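Long-range contacts in Lmo2470 protein (Listeria monocytogenes EGD-e, PDB 5HL3), which is a calcium-binding leucine-rich-repeat internalin that interacts with host afadin and facilitates crossing of the basement membrane: residues K25-N30 / T49-E54; D43-L48 / A69-V74; T111-L116 / G132-G137; Y152-L157 / L177-L182. All coordinates share one frame; numbering follows the deposited sequence. Where two conformers were deposited one is given.

Contact 1. Residues K25-N30 / T49-E54; sequences KDMAKN and TGLGFE
Asp-26 and Asn-30 both carry CG anti to the carbonyl carbon (chi1 -72° and -78°), which brings their polar ends to the backbone of residues 52-54. Glu-54 has CG between its N and carbonyl carbon (chi1 65°), and its extended chain reaches the lysines. The Asn-30 amide grips Gly-52 at both ends. OD1 accepts from Gly-52 N at 2.9 Å in a nearly straight bond, and ND2 donates to Gly-52 O at 3.0 Å in a more bent one. One turn earlier, Asp-26 OD2 accepts the N-H of Glu-54 at 2.8 Å, met from above the carboxylate plane. OD1 of Asp-26 bonds to Thr-55 OG1, which also takes a bond from Lys-25 NZ. Lys-25, Asp-26, Lys-29 and Glu-54 form a salt-bridge network. Lys-29 NZ bridges to Glu-54 OE1 at 3.2 Å, a weak hydrogen bond. The Lys-25 to Glu-54 link is long, helped by a water shared with Asp-26. The lysines probably offset the like charges of Asp-26 OD1 and Glu-54 OE2, 4.4 Å apart. On the apolar side, selenomethionine Met-27 sets SE obliquely beside the Phe-53 ring, 4.1 Å from CE1, as a Met-aromatic contact. Its CE meets Leu-51 CD2 at 4.0 Å. Helix 21-30, from the N-terminal internalin region, caps strand 50-53, an edge strand of the long parallel sheet. Strand 76-79 pairs with it through Asp-76 and Ser-78.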
# COMPACT_ATOMS: atom_id res chain seq x y z
N LYS A 25 -7.91 -10.91 -32.71
CA LYS A 25 -8.78 -9.72 -32.65
C LYS A 25 -8.02 -8.54 -32.03
O LYS A 25 -8.00 -7.44 -32.59
CB LYS A 25 -10.05 -10.04 -31.85
CG LYS A 25 -10.92 -8.85 -31.46
CD LYS A 25 -12.27 -9.26 -30.89
CE LYS A 25 -13.03 -8.07 -30.27
NZ LYS A 25 -12.44 -7.60 -28.98
N ASP A 26 -7.38 -8.79 -30.89
CA ASP A 26 -6.63 -7.72 -30.21
C ASP A 26 -5.42 -7.30 -31.04
O ASP A 26 -5.12 -6.11 -31.11
CB ASP A 26 -6.22 -8.15 -28.81
CG ASP A 26 -7.40 -8.19 -27.84
OD1 ASP A 26 -8.56 -7.93 -28.26
OD2 ASP A 26 -7.13 -8.53 -26.66
N MSE A 27 -4.78 -8.24 -31.72
CA MSE A 27 -3.64 -7.86 -32.57
C MSE A 27 -4.09 -7.04 -33.77
O MSE A 27 -3.40 -6.10 -34.14
CB MSE A 27 -2.84 -9.09 -32.98
CG MSE A 27 -2.00 -9.66 -31.83
SE MSE A 27 -0.76 -8.34 -31.00
CE MSE A 27 -0.03 -7.55 -32.63
N ALA A 28 -5.22 -7.36 -34.37
CA ALA A 28 -5.73 -6.55 -35.47
C ALA A 28 -5.99 -5.12 -35.01
O ALA A 28 -5.71 -4.16 -35.72
CB ALA A 28 -7.00 -7.17 -36.07
N LYS A 29 -6.53 -4.97 -33.80
CA LYS A 29 -6.76 -3.63 -33.26
C LYS A 29 -5.42 -2.91 -33.03
O LYS A 29 -5.27 -1.74 -33.38
CB LYS A 29 -7.56 -3.72 -31.96
CG LYS A 29 -7.95 -2.35 -31.42
CD LYS A 29 -8.76 -2.47 -30.16
CE LYS A 29 -8.81 -1.12 -29.46
NZ LYS A 29 -9.20 -1.19 -28.04
N ASN A 30 -4.44 -3.60 -32.44
CA ASN A 30 -3.11 -3.01 -32.24
C ASN A 30 -2.47 -2.56 -33.56
O ASN A 30 -1.83 -1.51 -33.63
CB ASN A 30 -2.18 -4.00 -31.54
CG ASN A 30 -2.43 -4.11 -30.04
OD1 ASN A 30 -2.60 -3.10 -29.37
ND2 ASN A 30 -2.41 -5.31 -29.52
N THR A 49 4.60 0.38 -31.10
CA THR A 49 5.39 0.74 -29.93
C THR A 49 4.70 0.33 -28.63
O THR A 49 5.29 0.45 -27.55
CB THR A 49 5.72 2.24 -29.90
OG1 THR A 49 4.48 3.00 -29.94
CG2 THR A 49 6.62 2.61 -31.02
N GLY A 50 3.47 -0.16 -28.73
CA GLY A 50 2.72 -0.65 -27.57
C GLY A 50 1.74 -1.70 -28.00
O GLY A 50 1.36 -1.75 -29.18
N LEU A 51 1.42 -2.60 -27.07
CA LEU A 51 0.43 -3.63 -27.29
C LEU A 51 -0.62 -3.54 -26.20
O LEU A 51 -0.28 -3.56 -25.00
CB LEU A 51 1.04 -5.03 -27.25
CG LEU A 51 2.11 -5.32 -28.30
CD1 LEU A 51 2.76 -6.64 -28.00
CD2 LEU A 51 1.52 -5.28 -29.70
N GLY A 52 -1.88 -3.47 -26.60
CA GLY A 52 -3.01 -3.52 -25.67
C GLY A 52 -3.78 -4.81 -25.84
O GLY A 52 -3.93 -5.31 -26.96
N PHE A 53 -4.31 -5.34 -24.74
CA PHE A 53 -5.13 -6.55 -24.75
C PHE A 53 -6.40 -6.32 -23.98
O PHE A 53 -6.39 -5.68 -22.93
CB PHE A 53 -4.33 -7.76 -24.23
CG PHE A 53 -3.14 -8.06 -25.09
CD1 PHE A 53 -3.31 -8.65 -26.32
CD2 PHE A 53 -1.87 -7.63 -24.74
CE1 PHE A 53 -2.23 -8.85 -27.18
CE2 PHE A 53 -0.79 -7.82 -25.61
CZ PHE A 53 -0.98 -8.42 -26.83
N GLU A 54 -7.50 -6.80 -24.52
CA GLU A 54 -8.82 -6.56 -23.89
C GLU A 54 -9.82 -7.67 -24.08
O GLU A 54 -10.91 -7.60 -23.51
CB GLU A 54 -9.39 -5.25 -24.41
CG GLU A 54 -9.71 -5.31 -25.90
CD GLU A 54 -10.43 -4.09 -26.46
OE1 GLU A 54 -10.53 -3.07 -25.75
OE2 GLU A 54 -10.87 -4.22 -27.64
O HOH W 1 -10.06 -5.95 -29.50
O HOH W 2 -5.80 -4.53 -28.82
O HOH W 3 -11.83 -2.08 -28.95
O HOH W 4 -0.52 -0.56 -31.07

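Contact 2. Residues D43-L48 / A69-V74; sequences DDLDAL and AMFNNV. With CA (calcium ion), chain I.
Asp-46 meets two consecutive asparagines, Asn-72 and Asn-73, each through a different oxygen. Chi1 values of -71° and -63° set each asparagine CG beside its own backbone N and turn the ND2 atoms toward Asp-46. Asn-72 ND2 donates to Asp-46 OD1 at 2.9 Å. The bond is nearly straight and comes in on the syn side, somewhat out of the carboxylate plane. Gln-42 also bonds to Asp-46 OD1. The Asp-46 and Asn-72 side chains lie alongside each other and point the same way, the carboxylate and amide planes 56° apart. Asn-73 ND2 donates instead to the backbone O of Asp-46, also at 2.9 Å and within its own amide plane. The other end of that amide is spent on metal. Asn-73 OD1 binds a calcium ion at 2.3 Å, together with three waters. The calcium and the Asp-46 carbonyl together fix the rotation of this amide. A water accepts from Asn-73 N and lies near Leu-45 O and Leu-48 O. The apolar half centres on Phe-71. Leu-48 CD1 lies at the ring edge, in plane, 3.9 Å from CE1. Leu-45 CD2 reaches the same CE1 atom obliquely, while its other branch, CD1, touches Ala-69 CB at 3.9 Å. Leu-48 CB packs on Val-74 CG2. The contact joins the N-terminal internalin region, at helix 42-46, to the calcium-binding loop before strand 76-79. Met-27 of helix 21-30 touches Leu-48 and Phe-71, and Leu-51 of strand 50-53 touches Phe-71 and Val-74.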
# COMPACT_ATOMS: atom_id res chain seq x y z
N ASP A 43 7.23 -4.87 -41.46
CA ASP A 43 7.08 -3.41 -41.31
C ASP A 43 5.85 -3.07 -40.47
O ASP A 43 5.88 -2.12 -39.67
CB ASP A 43 6.96 -2.71 -42.66
CG ASP A 43 8.30 -2.33 -43.29
OD1 ASP A 43 9.38 -2.76 -42.83
OD2 ASP A 43 8.28 -1.55 -44.29
N ASP A 44 4.76 -3.83 -40.61
CA ASP A 44 3.56 -3.55 -39.82
C ASP A 44 3.83 -3.78 -38.32
O ASP A 44 3.38 -3.02 -37.47
CB ASP A 44 2.41 -4.44 -40.28
CG ASP A 44 1.91 -4.12 -41.66
OD1 ASP A 44 1.78 -2.94 -42.03
OD2 ASP A 44 1.64 -5.06 -42.41
N LEU A 45 4.57 -4.84 -38.01
CA LEU A 45 4.96 -5.13 -36.62
C LEU A 45 5.91 -4.05 -36.09
O LEU A 45 5.78 -3.59 -34.93
CB LEU A 45 5.57 -6.52 -36.50
CG LEU A 45 4.65 -7.70 -36.78
CD1 LEU A 45 5.48 -8.96 -36.87
CD2 LEU A 45 3.50 -7.85 -35.75
N ASP A 46 6.87 -3.64 -36.92
CA ASP A 46 7.84 -2.63 -36.50
C ASP A 46 7.20 -1.28 -36.17
O ASP A 46 7.74 -0.53 -35.35
CB ASP A 46 8.92 -2.43 -37.57
CG ASP A 46 9.84 -3.62 -37.73
OD1 ASP A 46 9.85 -4.56 -36.92
OD2 ASP A 46 10.58 -3.63 -38.73
N ALA A 47 6.05 -0.99 -36.78
CA ALA A 47 5.34 0.25 -36.46
C ALA A 47 4.72 0.27 -35.05
O ALA A 47 4.30 1.33 -34.59
CB ALA A 47 4.27 0.49 -37.51
N LEU A 48 4.62 -0.88 -34.39
CA LEU A 48 4.05 -0.95 -33.04
C LEU A 48 5.04 -0.53 -31.97
O LEU A 48 6.19 -1.01 -31.92
CB LEU A 48 3.61 -2.37 -32.76
CG LEU A 48 2.56 -2.94 -33.71
CD1 LEU A 48 2.38 -4.40 -33.39
CD2 LEU A 48 1.24 -2.16 -33.57
N ALA A 69 5.91 -13.68 -33.28
CA ALA A 69 6.17 -12.43 -34.00
C ALA A 69 7.22 -11.62 -33.26
O ALA A 69 7.23 -11.59 -32.03
CB ALA A 69 4.89 -11.61 -34.13
N MSE A 70 8.09 -10.95 -34.01
CA MSE A 70 9.12 -10.09 -33.43
C MSE A 70 8.63 -8.68 -33.28
O MSE A 70 8.26 -8.06 -34.28
CB MSE A 70 10.37 -10.13 -34.30
CG MSE A 70 11.53 -9.30 -33.73
SE MSE A 70 12.14 -9.82 -31.94
CE MSE A 70 12.81 -11.56 -32.46
N PHE A 71 8.63 -8.17 -32.05
CA PHE A 71 8.21 -6.81 -31.72
C PHE A 71 9.47 -5.99 -31.36
O PHE A 71 9.85 -5.87 -30.20
CB PHE A 71 7.22 -6.83 -30.55
CG PHE A 71 5.96 -7.60 -30.84
CD1 PHE A 71 4.94 -7.03 -31.56
CD2 PHE A 71 5.81 -8.92 -30.41
CE1 PHE A 71 3.78 -7.72 -31.84
CE2 PHE A 71 4.65 -9.62 -30.68
CZ PHE A 71 3.63 -9.02 -31.41
N ASN A 72 10.08 -5.44 -32.39
CA ASN A 72 11.34 -4.74 -32.25
C ASN A 72 11.24 -3.43 -31.51
O ASN A 72 12.22 -3.02 -30.88
CB ASN A 72 11.94 -4.47 -33.63
CG ASN A 72 12.45 -5.73 -34.30
OD1 ASN A 72 13.28 -6.46 -33.71
ND2 ASN A 72 11.99 -6.01 -35.52
N ASN A 73 10.07 -2.77 -31.56
CA ASN A 73 9.91 -1.41 -31.01
C ASN A 73 8.86 -1.27 -29.92
O ASN A 73 8.60 -0.18 -29.44
CB ASN A 73 9.61 -0.45 -32.16
CG ASN A 73 10.76 -0.38 -33.13
OD1 ASN A 73 11.91 -0.21 -32.72
ND2 ASN A 73 10.45 -0.48 -34.41
N VAL A 74 8.28 -2.39 -29.50
CA VAL A 74 7.28 -2.34 -28.42
C VAL A 74 7.95 -2.10 -27.07
O VAL A 74 8.87 -2.83 -26.67
CB VAL A 74 6.44 -3.63 -28.39
CG1 VAL A 74 5.66 -3.78 -27.09
CG2 VAL A 74 5.47 -3.64 -29.58
CA CA I . 13.82 0.68 -31.86
O HOH W 5 7.53 -3.39 -32.64
O HOH W 6 8.48 -5.37 -34.71
O HOH W 7 13.48 -0.69 -30.03
O HOH W 8 14.52 -1.06 -33.29
O HOH W 9 11.96 2.29 -31.43

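Contact 3. Residues T111-L116 / G132-G137; sequences TRNLSL and GNNLIG
Leu-114 meets residues 133-136 with both its backbone and its side chain. Its N donates to Asn-134 O at 2.9 Å, and its O accepts from Ile-136 N at 2.8 Å. These bonds flank Leu-135, as expected for a parallel bridge. A chi1 of -67° brings the Leu-114 side chain against Asn-133, and CD1 lies 3.7 Å from Asn-133 CB. The two side chains cross at a slant. The polar bonds of the Asn-133 amide go mostly elsewhere. Its ND2 donates to the carbonyl oxygens of Met-130 and Ala-104. A water bridges the segments, bonding to Asn-133 OD1, to Gly-132 O and to Arg-112 N. The place of Asn-133 in the sequence and its bonds are consistent with the asparagine ladder of leucine-rich repeats. Strands 113-114 and 134-135 form a separate two-stranded parallel sheet beside the main one. Ile-136, the third large contributor, leans across the first segment. Its CD1 touches Asn-113 CB at 3.8 Å, and its CB lies 3.9 Å from Ser-115 CB. Ser-115 OG is held elsewhere, by Glu-88. On the face that bears Asn-113 and Asn-134, the two amides lie side by side and point the same way, their planes 70° apart. Asn-134 ND2 donates to Asn-113 OD1 at 3.0 Å in a fairly straight bond, from above the carbonyl plane. Backbone pairing starts at Arg-112, whose O accepts from Asn-134 N at 2.8 Å in the carbonyl plane.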
# COMPACT_ATOMS: atom_id res chain seq x y z
N THR A 111 -11.09 -10.09 -7.98
CA THR A 111 -11.80 -11.06 -8.80
C THR A 111 -10.89 -11.89 -9.69
O THR A 111 -11.34 -12.88 -10.28
CB THR A 111 -12.80 -10.36 -9.72
OG1 THR A 111 -12.09 -9.43 -10.52
CG2 THR A 111 -13.89 -9.64 -8.89
N ARG A 112 -9.65 -11.45 -9.89
CA ARG A 112 -8.69 -12.15 -10.76
C ARG A 112 -7.41 -12.46 -10.00
O ARG A 112 -7.05 -11.76 -9.09
CB ARG A 112 -8.37 -11.30 -11.99
CG ARG A 112 -9.52 -11.03 -12.94
CD ARG A 112 -9.84 -12.24 -13.82
NE ARG A 112 -10.96 -11.96 -14.70
CZ ARG A 112 -12.23 -12.15 -14.41
NH1 ARG A 112 -12.57 -12.73 -13.26
NH2 ARG A 112 -13.19 -11.81 -15.29
N ASN A 113 -6.75 -13.55 -10.39
CA ASN A 113 -5.50 -14.02 -9.82
C ASN A 113 -4.38 -13.86 -10.83
O ASN A 113 -4.58 -14.15 -12.03
CB ASN A 113 -5.59 -15.53 -9.54
CG ASN A 113 -6.68 -15.91 -8.56
OD1 ASN A 113 -6.93 -15.26 -7.57
ND2 ASN A 113 -7.23 -17.09 -8.78
N LEU A 114 -3.21 -13.41 -10.39
CA LEU A 114 -2.05 -13.25 -11.27
C LEU A 114 -0.78 -13.69 -10.59
O LEU A 114 -0.62 -13.47 -9.39
CB LEU A 114 -1.83 -11.77 -11.67
CG LEU A 114 -2.90 -11.12 -12.56
CD1 LEU A 114 -2.56 -9.66 -12.71
CD2 LEU A 114 -2.99 -11.81 -13.93
N SER A 115 0.13 -14.34 -11.32
CA SER A 115 1.47 -14.61 -10.82
C SER A 115 2.47 -13.66 -11.47
O SER A 115 2.23 -13.18 -12.58
CB SER A 115 1.88 -16.08 -11.04
OG SER A 115 1.79 -16.45 -12.41
N LEU A 116 3.58 -13.42 -10.76
CA LEU A 116 4.65 -12.54 -11.20
C LEU A 116 5.91 -13.37 -11.41
O LEU A 116 6.61 -13.68 -10.45
CB LEU A 116 4.88 -11.39 -10.21
CG LEU A 116 6.04 -10.45 -10.56
CD1 LEU A 116 6.04 -9.99 -12.01
CD2 LEU A 116 6.05 -9.25 -9.63
N GLY A 132 -4.72 -4.77 -7.50
CA GLY A 132 -6.15 -5.19 -7.49
C GLY A 132 -6.37 -6.65 -7.77
O GLY A 132 -7.46 -7.14 -7.66
N ASN A 133 -5.30 -7.35 -8.14
CA ASN A 133 -5.37 -8.76 -8.50
C ASN A 133 -4.70 -9.61 -7.43
O ASN A 133 -3.66 -9.23 -6.87
CB ASN A 133 -4.71 -8.90 -9.86
CG ASN A 133 -5.42 -8.08 -10.93
OD1 ASN A 133 -6.56 -8.37 -11.25
ND2 ASN A 133 -4.78 -7.03 -11.43
N ASN A 134 -5.31 -10.73 -7.11
CA ASN A 134 -4.76 -11.60 -6.07
C ASN A 134 -3.46 -12.24 -6.56
O ASN A 134 -3.46 -12.97 -7.55
CB ASN A 134 -5.78 -12.71 -5.76
CG ASN A 134 -5.25 -13.70 -4.77
OD1 ASN A 134 -4.72 -13.32 -3.75
ND2 ASN A 134 -5.30 -14.97 -5.10
N LEU A 135 -2.37 -12.00 -5.86
CA LEU A 135 -1.09 -12.60 -6.25
C LEU A 135 -1.11 -14.11 -6.00
O LEU A 135 -1.52 -14.57 -4.94
CB LEU A 135 0.07 -11.96 -5.49
CG LEU A 135 1.45 -12.44 -5.91
CD1 LEU A 135 1.79 -11.88 -7.26
CD2 LEU A 135 2.50 -12.02 -4.89
N ILE A 136 -0.68 -14.89 -7.00
CA ILE A 136 -0.46 -16.31 -6.86
C ILE A 136 1.00 -16.50 -6.45
O ILE A 136 1.90 -16.07 -7.17
CB ILE A 136 -0.69 -17.01 -8.20
CG1 ILE A 136 -2.11 -16.79 -8.70
CG2 ILE A 136 -0.44 -18.51 -8.05
CD1 ILE A 136 -2.27 -17.20 -10.15
N GLY A 137 1.23 -17.09 -5.29
CA GLY A 137 2.59 -17.31 -4.82
C GLY A 137 3.23 -16.07 -4.22
O GLY A 137 2.58 -15.29 -3.55
O HOH W 10 -8.79 -8.62 -9.55
O HOH W 11 4.05 -14.73 -8.21

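Contact 4. Residues Y152-L157 / L177-L182; sequences YMSEML and LSSNQL. With CA (calcium ion), chain E.
Asn-180 reaches into the turn of residues 153-156 and bonds to its backbone with both ends of its amide. ND2 donates to Met-153 O at 3.0 Å, in the carbonyl plane and in its own amide plane. The second N-H of ND2 goes to Leu-177 O within its own segment, from above that carbonyl. OD1 accepts from Met-156 N at 2.9 Å and also from Ile-158 N. Chi1 of -77° points the Asn-180 amide at residues 153-156, and these four bonds fix its rotation. This is the asparagine ladder of leucine-rich repeats. Backbone bonding is sparser, with Glu-155 N donating to Ser-178 O at 2.9 Å. Two hydroxyls also meet, Ser-154 OG lying 2.7 Å from Ser-178 OG, and Asp-176 bonds to the latter. Ser-178 O is close to Ser-154 OG as well, at 3.0 Å. One water links Leu-157 N to Ser-179 O. Apolar touching is slight: Met-153 CB meets Leu-177 CD2 at 4.0 Å. For metal, Leu-157 O binds a calcium ion at 2.4 Å, joined by Glu-162 and four waters. The contact joins the loops that follow adjacent parallel strands, 150-152 and 174-176. Met-153 packs on Leu-116, Met-156 on Leu-135 of strand 134-135, and Asn-180 on Asn-202 of the following loop.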
# COMPACT_ATOMS: atom_id res chain seq x y z
N TYR A 152 4.08 -1.39 -8.50
CA TYR A 152 2.73 -1.11 -7.99
C TYR A 152 2.04 -2.44 -7.75
O TYR A 152 1.62 -3.12 -8.71
CB TYR A 152 1.98 -0.24 -8.96
CG TYR A 152 2.59 1.14 -9.12
CD1 TYR A 152 2.35 2.15 -8.19
CD2 TYR A 152 3.41 1.45 -10.23
CE1 TYR A 152 2.93 3.39 -8.36
CE2 TYR A 152 3.95 2.70 -10.38
CZ TYR A 152 3.72 3.66 -9.45
OH TYR A 152 4.32 4.92 -9.62
N MSE A 153 1.87 -2.80 -6.46
CA MSE A 153 1.35 -4.10 -6.06
C MSE A 153 0.36 -3.92 -4.92
O MSE A 153 0.42 -4.62 -3.91
CB MSE A 153 2.51 -5.00 -5.63
CG MSE A 153 3.62 -5.13 -6.68
SE MSE A 153 3.14 -6.22 -8.24
CE MSE A 153 3.44 -7.94 -7.36
N SER A 154 -0.56 -2.99 -5.08
CA SER A 154 -1.57 -2.69 -4.05
C SER A 154 -2.75 -3.66 -4.16
O SER A 154 -3.13 -4.03 -5.28
CB SER A 154 -2.07 -1.26 -4.25
OG SER A 154 -3.09 -0.96 -3.33
N GLU A 155 -3.32 -4.06 -3.03
CA GLU A 155 -4.55 -4.91 -3.02
C GLU A 155 -4.34 -6.20 -3.80
O GLU A 155 -5.02 -6.48 -4.79
CB GLU A 155 -5.78 -4.16 -3.53
CG GLU A 155 -7.05 -4.88 -3.10
CD GLU A 155 -8.31 -4.23 -3.55
OE1 GLU A 155 -8.47 -3.96 -4.75
OE2 GLU A 155 -9.20 -4.03 -2.69
N MSE A 156 -3.43 -7.02 -3.28
CA MSE A 156 -3.11 -8.30 -3.90
C MSE A 156 -3.04 -9.44 -2.93
O MSE A 156 -2.59 -10.52 -3.28
CB MSE A 156 -1.75 -8.23 -4.65
CG MSE A 156 -1.73 -7.14 -5.74
SE MSE A 156 -0.13 -7.27 -6.86
CE MSE A 156 -0.70 -8.78 -7.95
N LEU A 157 -3.54 -9.24 -1.70
CA LEU A 157 -3.44 -10.23 -0.61
C LEU A 157 -2.00 -10.71 -0.36
O LEU A 157 -1.74 -11.91 -0.16
CB LEU A 157 -4.43 -11.37 -0.83
CG LEU A 157 -5.89 -10.93 -0.69
CD1 LEU A 157 -6.77 -12.07 -1.14
CD2 LEU A 157 -6.24 -10.53 0.72
N LEU A 177 2.73 -1.04 -1.78
CA LEU A 177 2.26 -2.32 -1.20
C LEU A 177 1.01 -2.05 -0.33
O LEU A 177 0.73 -2.84 0.61
CB LEU A 177 3.37 -2.99 -0.40
CG LEU A 177 4.47 -3.60 -1.25
CD1 LEU A 177 5.73 -3.82 -0.42
CD2 LEU A 177 3.98 -4.88 -1.91
N SER A 178 0.28 -0.99 -0.65
CA SER A 178 -0.89 -0.64 0.15
C SER A 178 -1.97 -1.71 0.02
O SER A 178 -2.01 -2.45 -0.94
CB SER A 178 -1.44 0.72 -0.24
OG SER A 178 -1.80 0.75 -1.62
N SER A 179 -2.89 -1.74 0.97
CA SER A 179 -4.04 -2.64 0.95
C SER A 179 -3.66 -4.09 0.81
O SER A 179 -4.30 -4.83 0.06
CB SER A 179 -5.05 -2.23 -0.15
OG SER A 179 -5.67 -1.01 0.22
N ASN A 180 -2.69 -4.53 1.60
CA ASN A 180 -2.28 -5.94 1.66
C ASN A 180 -2.43 -6.43 3.08
O ASN A 180 -3.16 -5.83 3.86
CB ASN A 180 -0.88 -6.11 1.03
CG ASN A 180 -0.91 -6.08 -0.48
OD1 ASN A 180 -1.58 -6.92 -1.10
ND2 ASN A 180 -0.22 -5.13 -1.07
N GLN A 181 -1.79 -7.56 3.40
CA GLN A 181 -1.90 -8.17 4.74
C GLN A 181 -0.51 -8.29 5.37
O GLN A 181 -0.21 -9.26 6.06
CB GLN A 181 -2.60 -9.54 4.63
CG GLN A 181 -4.03 -9.39 4.13
CD GLN A 181 -4.97 -10.60 4.28
OE1 GLN A 181 -6.16 -10.50 3.90
NE2 GLN A 181 -4.49 -11.69 4.82
N LEU A 182 0.34 -7.30 5.16
CA LEU A 182 1.69 -7.34 5.73
C LEU A 182 1.63 -7.11 7.22
O LEU A 182 1.03 -6.15 7.70
CB LEU A 182 2.56 -6.26 5.09
CG LEU A 182 2.81 -6.41 3.59
CD1 LEU A 182 3.45 -5.14 3.06
CD2 LEU A 182 3.68 -7.63 3.30
CA CA E . -0.89 -14.08 -0.78
O HOH W 12 -2.03 -13.18 -2.62
O HOH W 13 -5.09 -7.36 -0.24
O HOH W 14 -1.10 -14.48 1.56
O HOH W 15 -2.39 -15.82 -0.89
O HOH W 16 -0.02 -15.27 -2.70

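The contacts form two touching pairs along the elongated chain. Contacts 1 and 2, with centres about 12 Å apart, meet where Asn-30 O packs on Leu-48 CD2 and where Thr-49 CG2 lies 3.8 Å from Asn-73 O. Contacts 3 and 4, about 11 Å apart between centres, are joined by probable backbone hydrogen bonds from Gly-132 N to Ser-154 O and from Leu-135 N to Met-156 O. Contacts 1 and 3 do not touch, their nearest atoms being about 10 Å apart. Calcium lies at or near all four contacts. The ion bound by Leu-157 of contact 4 is about 5 Å from the Asn-134 side chain of contact 3, and another lies about 5 Å from that of Glu-54.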